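Local coordinates for protein uricase (Bacillus fastidiosus, PDB 4R99) that probably oxidises urate with molecular oxygen to 5-hydroxyisourate, the first step from urate towards allantoin in purine breakdown, at residues S177-Y182 with L239-I244; G90-V95 with A146-A151. One frame throughout, in Å; residues are numbered along the deposited sequence. Where two conformers were deposited one is given.

In the fold
The two contacts occupy opposite sides of the chain's centre, with about 22 Å between their nearest atoms and about 39 Å between their centres, and they share no helix or strand. Contact 1 joins two loops at the edge of the chain, where a second subunit adjoins them, in the C-terminal uricase homology region, and holds a phenylalanine of the predicted urate site. Its chemistry is mixed: an aromatic ring on backbone atoms, with bridging water between polar groups. Contact 2, in the N-terminal region, is buried and almost wholly aliphatic, a helix lying against a strand of the large antiparallel sheet, far from the predicted urate site. A ring and bridging water thus join the loops, whereas leucine and valine join helix and sheet.

Contact 1. Residues S177-Y182 with L239-I244; sequences SSFYGY and LDNKSI
Phe179 lies against the loop running from Asn241 into Ile244, with one ring face over Ser243, whose CA sits 3.7 Å from the ring centroid in a CH-pi contact. Its CG is anti to the carbonyl carbon (chi1 -64°), which carries the ring towards the second loop. At the ring edge, CE1 meets Asn241 OD1 at 3.1 Å, the amide plane turned 67° from the ring. Lys242 takes part through its backbone, its O approaching Phe179 CD1 obliquely at 3.3 Å. A water completes the join, accepting from Tyr180 N and donating to Lys242 O, each at 2.8 Å; in one conformer of Ser177 a second water links its OG with Asn241 ND2. Replacing Phe179 by an alanine is likely to leave Ser243 CA and the Asn241 amide without their aromatic neighbour and to open a gap between the loops. Phe179 is predicted to bind urate. Ser243 N-caps helix 244-258 through OG to His246 N, Ile244 packs on Thr269 and Asn271 of strand 262-271, and Asn63 ND2 of a second subunit donates a hydrogen bond to Tyr180 O.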
ATOM      1  N   SER D 177       6.252  -0.718 -30.721  1.00 42.25           N
ATOM      2  CA  SER D 177       7.168  -1.776 -30.333  0.50 42.56           C
ATOM      3  C   SER D 177       6.489  -3.136 -30.416  1.00 42.79           C
ATOM      4  O   SER D 177       5.313  -3.283 -30.084  1.00 42.82           O
ATOM      5  CB  SER D 177       7.702  -1.529 -28.920  0.50 42.31           C
ATOM      6  OG  SER D 177       8.968  -2.140 -28.741  0.50 42.30           O
ATOM      7  N   SER D 178       7.237  -4.130 -30.885  1.00 84.62           N
ATOM      8  CA  SER D 178       6.647  -5.434 -31.162  1.00 85.05           C
ATOM      9  C   SER D 178       7.238  -6.645 -30.438  1.00 85.05           C
ATOM     10  O   SER D 178       6.505  -7.368 -29.763  1.00 85.69           O
ATOM     11  CB  SER D 178       6.693  -5.702 -32.671  1.00 85.60           C
ATOM     12  OG  SER D 178       8.025  -5.707 -33.157  1.00 85.93           O
ATOM     13  N   PHE D 179       8.540  -6.877 -30.623  1.00 35.81           N
ATOM     14  CA  PHE D 179       9.251  -8.018 -30.026  1.00 35.40           C
ATOM     15  C   PHE D 179       8.870  -9.289 -30.779  1.00 35.26           C
ATOM     16  O   PHE D 179       7.750  -9.784 -30.639  1.00 35.08           O
ATOM     17  CB  PHE D 179       8.987  -8.174 -28.519  1.00 35.20           C
ATOM     18  CG  PHE D 179       9.482  -7.024 -27.682  1.00 34.83           C
ATOM     19  CD1 PHE D 179      10.173  -5.966 -28.254  1.00 34.67           C
ATOM     20  CD2 PHE D 179       9.249  -7.004 -26.316  1.00 34.49           C
ATOM     21  CE1 PHE D 179      10.617  -4.912 -27.481  1.00 34.22           C
ATOM     22  CE2 PHE D 179       9.695  -5.951 -25.536  1.00 34.21           C
ATOM     23  CZ  PHE D 179      10.380  -4.905 -26.120  1.00 34.34           C
ATOM     24  N   TYR D 180       9.792  -9.814 -31.581  1.00 40.05           N
ATOM     25  CA  TYR D 180       9.486 -10.991 -32.387  1.00 40.43           C
ATOM     26  C   TYR D 180      10.603 -12.023 -32.321  1.00 40.37           C
ATOM     27  O   TYR D 180      11.681 -11.755 -31.793  1.00 39.99           O
ATOM     28  CB  TYR D 180       9.243 -10.599 -33.849  1.00 40.78           C
ATOM     29  CG  TYR D 180      10.457 -10.024 -34.548  1.00 41.22           C
ATOM     30  CD1 TYR D 180      11.301 -10.838 -35.294  1.00 41.66           C
ATOM     31  CD2 TYR D 180      10.758  -8.672 -34.464  1.00 41.37           C
ATOM     32  CE1 TYR D 180      12.412 -10.323 -35.933  1.00 41.82           C
ATOM     33  CE2 TYR D 180      11.868  -8.147 -35.101  1.00 41.69           C
ATOM     34  CZ  TYR D 180      12.690  -8.976 -35.835  1.00 41.83           C
ATOM     35  OH  TYR D 180      13.796  -8.457 -36.470  1.00 41.98           O
ATOM     36  N   GLY D 181      10.331 -13.209 -32.859  1.00 27.31           N
ATOM     37  CA  GLY D 181      11.348 -14.234 -32.978  1.00 27.02           C
ATOM     38  C   GLY D 181      11.416 -15.215 -31.819  1.00 27.15           C
ATOM     39  O   GLY D 181      12.275 -16.099 -31.815  1.00 27.39           O
ATOM     40  N   TYR D 182      10.521 -15.078 -30.842  1.00 48.50           N
ATOM     41  CA  TYR D 182      10.564 -15.943 -29.663  1.00 48.55           C
ATOM     42  C   TYR D 182      10.115 -17.363 -30.011  1.00 48.90           C
ATOM     43  O   TYR D 182       9.564 -17.603 -31.085  1.00 49.45           O
ATOM     44  CB  TYR D 182       9.671 -15.407 -28.539  1.00 48.66           C
ATOM     45  CG  TYR D 182       8.215 -15.256 -28.926  1.00 49.15           C
ATOM     46  CD1 TYR D 182       7.308 -16.276 -28.652  1.00 49.55           C
ATOM     47  CD2 TYR D 182       7.742 -14.115 -29.558  1.00 49.27           C
ATOM     48  CE1 TYR D 182       5.977 -16.168 -28.995  1.00 49.55           C
ATOM     49  CE2 TYR D 182       6.403 -13.996 -29.906  1.00 49.74           C
ATOM     50  CZ  TYR D 182       5.528 -15.028 -29.621  1.00 49.66           C
ATOM     51  OH  TYR D 182       4.198 -14.927 -29.959  1.00 50.07           O
ATOM     52  N   LEU D 239      17.414   4.553 -28.859  1.00 29.03           N
ATOM     53  CA  LEU D 239      17.564   3.202 -29.385  1.00 29.37           C
ATOM     54  C   LEU D 239      16.247   2.579 -29.838  1.00 29.65           C
ATOM     55  O   LEU D 239      15.238   2.656 -29.135  1.00 29.30           O
ATOM     56  CB  LEU D 239      18.221   2.298 -28.337  1.00 29.53           C
ATOM     57  CG  LEU D 239      18.379   0.814 -28.680  1.00 30.05           C
ATOM     58  CD1 LEU D 239      19.603   0.585 -29.550  1.00 30.21           C
ATOM     59  CD2 LEU D 239      18.451  -0.029 -27.413  1.00 29.76           C
ATOM     60  N   ASP D 240      16.268   1.964 -31.016  1.00 50.28           N
ATOM     61  CA  ASP D 240      15.171   1.114 -31.459  1.00 50.84           C
ATOM     62  C   ASP D 240      15.442  -0.305 -30.961  1.00 50.64           C
ATOM     63  O   ASP D 240      16.154  -1.075 -31.605  1.00 50.80           O
ATOM     64  CB  ASP D 240      15.045   1.134 -32.981  1.00 51.34           C
ATOM     65  CG  ASP D 240      14.628   2.491 -33.511  1.00 51.80           C
ATOM     66  OD1 ASP D 240      13.761   3.134 -32.881  1.00 51.28           O
ATOM     67  OD2 ASP D 240      15.167   2.915 -34.555  1.00 52.29           O
ATOM     68  N   ASN D 241      14.869  -0.639 -29.808  1.00 31.34           N
ATOM     69  CA  ASN D 241      15.175  -1.890 -29.117  1.00 31.29           C
ATOM     70  C   ASN D 241      14.425  -3.114 -29.646  1.00 31.24           C
ATOM     71  O   ASN D 241      13.350  -2.990 -30.231  1.00 31.23           O
ATOM     72  CB  ASN D 241      14.934  -1.736 -27.612  1.00 31.14           C
ATOM     73  CG  ASN D 241      13.458  -1.617 -27.266  1.00 31.12           C
ATOM     74  OD1 ASN D 241      12.740  -2.615 -27.211  1.00 31.39           O
ATOM     75  ND2 ASN D 241      13.002  -0.393 -27.027  1.00 30.75           N
ATOM     76  N   LYS D 242      15.004  -4.293 -29.436  1.00 36.92           N
ATOM     77  CA  LYS D 242      14.399  -5.536 -29.904  1.00 36.89           C
ATOM     78  C   LYS D 242      13.779  -6.310 -28.748  1.00 36.91           C
ATOM     79  O   LYS D 242      13.067  -7.292 -28.960  1.00 37.39           O
ATOM     80  CB  LYS D 242      15.436  -6.423 -30.596  1.00 37.14           C
ATOM     81  CG  LYS D 242      15.909  -5.924 -31.949  1.00 38.13           C
ATOM     82  CD  LYS D 242      16.831  -6.949 -32.591  1.00 38.53           C
ATOM     83  CE  LYS D 242      17.142  -6.603 -34.036  1.00 38.98           C
ATOM     84  NZ  LYS D 242      17.874  -7.708 -34.714  1.00 39.61           N
ATOM     85  N   SER D 243      14.051  -5.848 -27.532  1.00 22.59           N
ATOM     86  CA  SER D 243      13.539  -6.459 -26.310  1.00 22.74           C
ATOM     87  C   SER D 243      14.022  -5.617 -25.141  1.00 22.26           C
ATOM     88  O   SER D 243      14.868  -4.741 -25.313  1.00 22.32           O
ATOM     89  CB  SER D 243      14.058  -7.889 -26.152  1.00 22.83           C
ATOM     90  OG  SER D 243      15.463  -7.902 -25.975  1.00 22.84           O
ATOM     91  N   ILE D 244      13.491  -5.880 -23.952  1.00 16.69           N
ATOM     92  CA  ILE D 244      13.988  -5.208 -22.759  1.00 16.47           C
ATOM     93  C   ILE D 244      15.392  -5.714 -22.447  1.00 16.66           C
ATOM     94  O   ILE D 244      16.250  -4.952 -21.993  1.00 16.64           O
ATOM     95  CB  ILE D 244      13.053  -5.405 -21.548  1.00 16.62           C
ATOM     96  CG1 ILE D 244      11.669  -4.827 -21.850  1.00 16.94           C
ATOM     97  CG2 ILE D 244      13.635  -4.743 -20.305  1.00 16.25           C
ATOM     98  CD1 ILE D 244      10.692  -4.966 -20.712  1.00 16.70           C
TER
HETATM   99  O   HOH W   1      10.240   0.136 -27.821  1.00 30.91           O
HETATM  100  O   HOH W   2      12.187  -8.463 -31.380  1.00 26.24           O

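Contact 2. Residues G90-V95 with A146-A151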
ATOM      1  N   GLY D  90      28.919   7.818   1.222  1.00 14.49           N
ATOM      2  CA  GLY D  90      29.885   8.383   2.143  1.00 14.69           C
ATOM      3  C   GLY D  90      29.327   8.464   3.553  1.00 14.62           C
ATOM      4  O   GLY D  90      30.029   8.187   4.528  1.00 14.73           O
ATOM      5  N   PHE D  91      28.061   8.853   3.671  1.00 17.17           N
ATOM      6  CA  PHE D  91      27.428   8.922   4.982  1.00 17.19           C
ATOM      7  C   PHE D  91      27.322   7.550   5.633  1.00 17.21           C
ATOM      8  O   PHE D  91      27.626   7.392   6.813  1.00 17.18           O
ATOM      9  CB  PHE D  91      26.051   9.578   4.915  1.00 16.89           C
ATOM     10  CG  PHE D  91      25.326   9.564   6.225  1.00 16.85           C
ATOM     11  CD1 PHE D  91      25.844  10.238   7.320  1.00 16.86           C
ATOM     12  CD2 PHE D  91      24.141   8.866   6.371  1.00 16.82           C
ATOM     13  CE1 PHE D  91      25.191  10.220   8.533  1.00 16.91           C
ATOM     14  CE2 PHE D  91      23.477   8.848   7.583  1.00 17.45           C
ATOM     15  CZ  PHE D  91      24.002   9.528   8.665  1.00 16.87           C
ATOM     16  N   LEU D  92      26.900   6.557   4.858  1.00 14.93           N
ATOM     17  CA  LEU D  92      26.747   5.208   5.384  1.00 15.16           C
ATOM     18  C   LEU D  92      28.078   4.609   5.854  1.00 15.22           C
ATOM     19  O   LEU D  92      28.130   3.952   6.894  1.00 15.19           O
ATOM     20  CB  LEU D  92      26.079   4.286   4.360  1.00 14.82           C
ATOM     21  CG  LEU D  92      24.696   4.716   3.868  1.00 14.66           C
ATOM     22  CD1 LEU D  92      24.126   3.678   2.911  1.00 15.01           C
ATOM     23  CD2 LEU D  92      23.758   4.959   5.039  1.00 14.62           C
ATOM     24  N   GLN D  93      29.148   4.833   5.093  1.00 20.10           N
ATOM     25  CA  GLN D  93      30.464   4.322   5.476  1.00 20.05           C
ATOM     26  C   GLN D  93      30.975   5.014   6.738  1.00 20.66           C
ATOM     27  O   GLN D  93      31.604   4.390   7.593  1.00 20.45           O
ATOM     28  CB  GLN D  93      31.473   4.482   4.335  1.00 20.22           C
ATOM     29  CG  GLN D  93      32.846   3.927   4.673  1.00 20.57           C
ATOM     30  CD  GLN D  93      33.782   3.875   3.484  1.00 20.84           C
ATOM     31  OE1 GLN D  93      33.369   4.066   2.340  1.00 20.73           O
ATOM     32  NE2 GLN D  93      35.058   3.609   3.750  1.00 21.06           N
ATOM     33  N   TYR D  94      30.687   6.308   6.840  1.00 18.09           N
ATOM     34  CA  TYR D  94      31.026   7.110   8.011  1.00 18.32           C
ATOM     35  C   TYR D  94      30.353   6.554   9.264  1.00 17.97           C
ATOM     36  O   TYR D  94      30.988   6.405  10.310  1.00 18.12           O
ATOM     37  CB  TYR D  94      30.620   8.569   7.757  1.00 17.97           C
ATOM     38  CG  TYR D  94      30.656   9.507   8.947  1.00 18.12           C
ATOM     39  CD1 TYR D  94      31.858   9.871   9.542  1.00 18.10           C
ATOM     40  CD2 TYR D  94      29.482  10.059   9.452  1.00 18.42           C
ATOM     41  CE1 TYR D  94      31.889  10.745  10.620  1.00 18.58           C
ATOM     42  CE2 TYR D  94      29.503  10.931  10.526  1.00 18.43           C
ATOM     43  CZ  TYR D  94      30.706  11.272  11.105  1.00 18.63           C
ATOM     44  OH  TYR D  94      30.725  12.139  12.173  1.00 18.29           O
ATOM     45  N   VAL D  95      29.069   6.226   9.148  1.00 17.74           N
ATOM     46  CA  VAL D  95      28.315   5.670  10.268  1.00 17.67           C
ATOM     47  C   VAL D  95      28.779   4.256  10.622  1.00 17.75           C
ATOM     48  O   VAL D  95      28.981   3.942  11.797  1.00 17.43           O
ATOM     49  CB  VAL D  95      26.803   5.658   9.972  1.00 17.83           C
ATOM     50  CG1 VAL D  95      26.036   5.007  11.115  1.00 17.60           C
ATOM     51  CG2 VAL D  95      26.310   7.075   9.731  1.00 17.55           C
ATOM     52  N   ALA D 146      21.476   2.926  -1.484  1.00 18.51           N
ATOM     53  CA  ALA D 146      22.849   2.537  -1.195  1.00 18.53           C
ATOM     54  C   ALA D 146      22.911   1.544  -0.045  1.00 18.45           C
ATOM     55  O   ALA D 146      22.095   1.583   0.876  1.00 18.26           O
ATOM     56  CB  ALA D 146      23.696   3.765  -0.876  1.00 18.92           C
ATOM     57  N   THR D 147      23.889   0.651  -0.114  1.00 20.06           N
ATOM     58  CA  THR D 147      24.155  -0.297   0.955  1.00 20.35           C
ATOM     59  C   THR D 147      25.653  -0.329   1.173  1.00 20.51           C
ATOM     60  O   THR D 147      26.424  -0.442   0.223  1.00 20.56           O
ATOM     61  CB  THR D 147      23.666  -1.713   0.593  1.00 20.76           C
ATOM     62  OG1 THR D 147      22.237  -1.716   0.496  1.00 20.75           O
ATOM     63  CG2 THR D 147      24.099  -2.724   1.650  1.00 20.46           C
ATOM     64  N   VAL D 148      26.066  -0.210   2.426  1.00 18.13           N
ATOM     65  CA  VAL D 148      27.469  -0.338   2.775  1.00 18.33           C
ATOM     66  C   VAL D 148      27.593  -1.270   3.963  1.00 18.24           C
ATOM     67  O   VAL D 148      26.908  -1.095   4.970  1.00 18.13           O
ATOM     68  CB  VAL D 148      28.107   1.024   3.126  1.00 18.44           C
ATOM     69  CG1 VAL D 148      29.524   0.832   3.644  1.00 18.77           C
ATOM     70  CG2 VAL D 148      28.099   1.952   1.916  1.00 18.31           C
ATOM     71  N   GLU D 149      28.433  -2.289   3.832  1.00 19.03           N
ATOM     72  CA  GLU D 149      28.755  -3.122   4.977  1.00 19.16           C
ATOM     73  C   GLU D 149      30.247  -3.067   5.255  1.00 19.39           C
ATOM     74  O   GLU D 149      31.061  -3.271   4.357  1.00 19.37           O
ATOM     75  CB  GLU D 149      28.289  -4.560   4.765  1.00 19.30           C
ATOM     76  CG  GLU D 149      28.433  -5.434   6.001  1.00 19.55           C
ATOM     77  CD  GLU D 149      27.704  -6.753   5.870  1.00 19.93           C
ATOM     78  OE1 GLU D 149      26.755  -6.828   5.061  1.00 19.72           O
ATOM     79  OE2 GLU D 149      28.074  -7.714   6.578  1.00 19.96           O
ATOM     80  N   VAL D 150      30.597  -2.790   6.506  1.00 16.94           N
ATOM     81  CA  VAL D 150      31.993  -2.685   6.902  1.00 16.91           C
ATOM     82  C   VAL D 150      32.299  -3.725   7.969  1.00 17.05           C
ATOM     83  O   VAL D 150      31.590  -3.831   8.964  1.00 16.92           O
ATOM     84  CB  VAL D 150      32.328  -1.273   7.431  1.00 16.83           C
ATOM     85  CG1 VAL D 150      33.781  -1.194   7.874  1.00 16.98           C
ATOM     86  CG2 VAL D 150      32.042  -0.225   6.368  1.00 17.01           C
ATOM     87  N   ALA D 151      33.357  -4.495   7.746  1.00 17.56           N
ATOM     88  CA  ALA D 151      33.780  -5.540   8.672  1.00 17.37           C
ATOM     89  C   ALA D 151      35.211  -5.294   9.138  1.00 17.83           C
ATOM     90  O   ALA D 151      35.967  -4.570   8.490  1.00 17.76           O
ATOM     91  CB  ALA D 151      33.668  -6.904   8.016  1.00 17.37           C
TER
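Helix 88-102 packs on one face of the large antiparallel sheet of the uricase fold, and here its residues Leu92 and Gln93 meet Ala146 and Val148 of strand 143-152. The two short segments run nearly in the same direction, their axes 26° apart and 8.0 Å from each other at closest approach. Leu92 has the largest share of the contact. The first torsion (chi1 -58°) sets its CG beside the backbone N, and the extended second torsion sends CD1 on to the start of the strand segment, where it meets Ala146 CB at 3.8 Å and Ala146 O at 3.6 Å. Closer to the helix backbone, Leu92 CB rests on Val148 CG2 at 3.9 Å. Val148 thereby divides its two methyls between successive helix residues, since its other branch, CG1, lies 4.1 Å from Gln93 CA and 4.2 Å from Gln93 CB. Gln93 contributes the aliphatic base of its side chain, while its amide end turns to Glu97, one helical turn on, and NE2 donates a hydrogen bond to OE2 there. On the sheet's other face Glu149 forms salt bridges with Arg110 and Lys50. Strand 143-152 is hydrogen-bonded between strands 108-125 and 157-173; Leu92 also touches Leu111 of the former and Gln93 Val159 of the latter, and helix 69-82 packs against Phe91 and Val95.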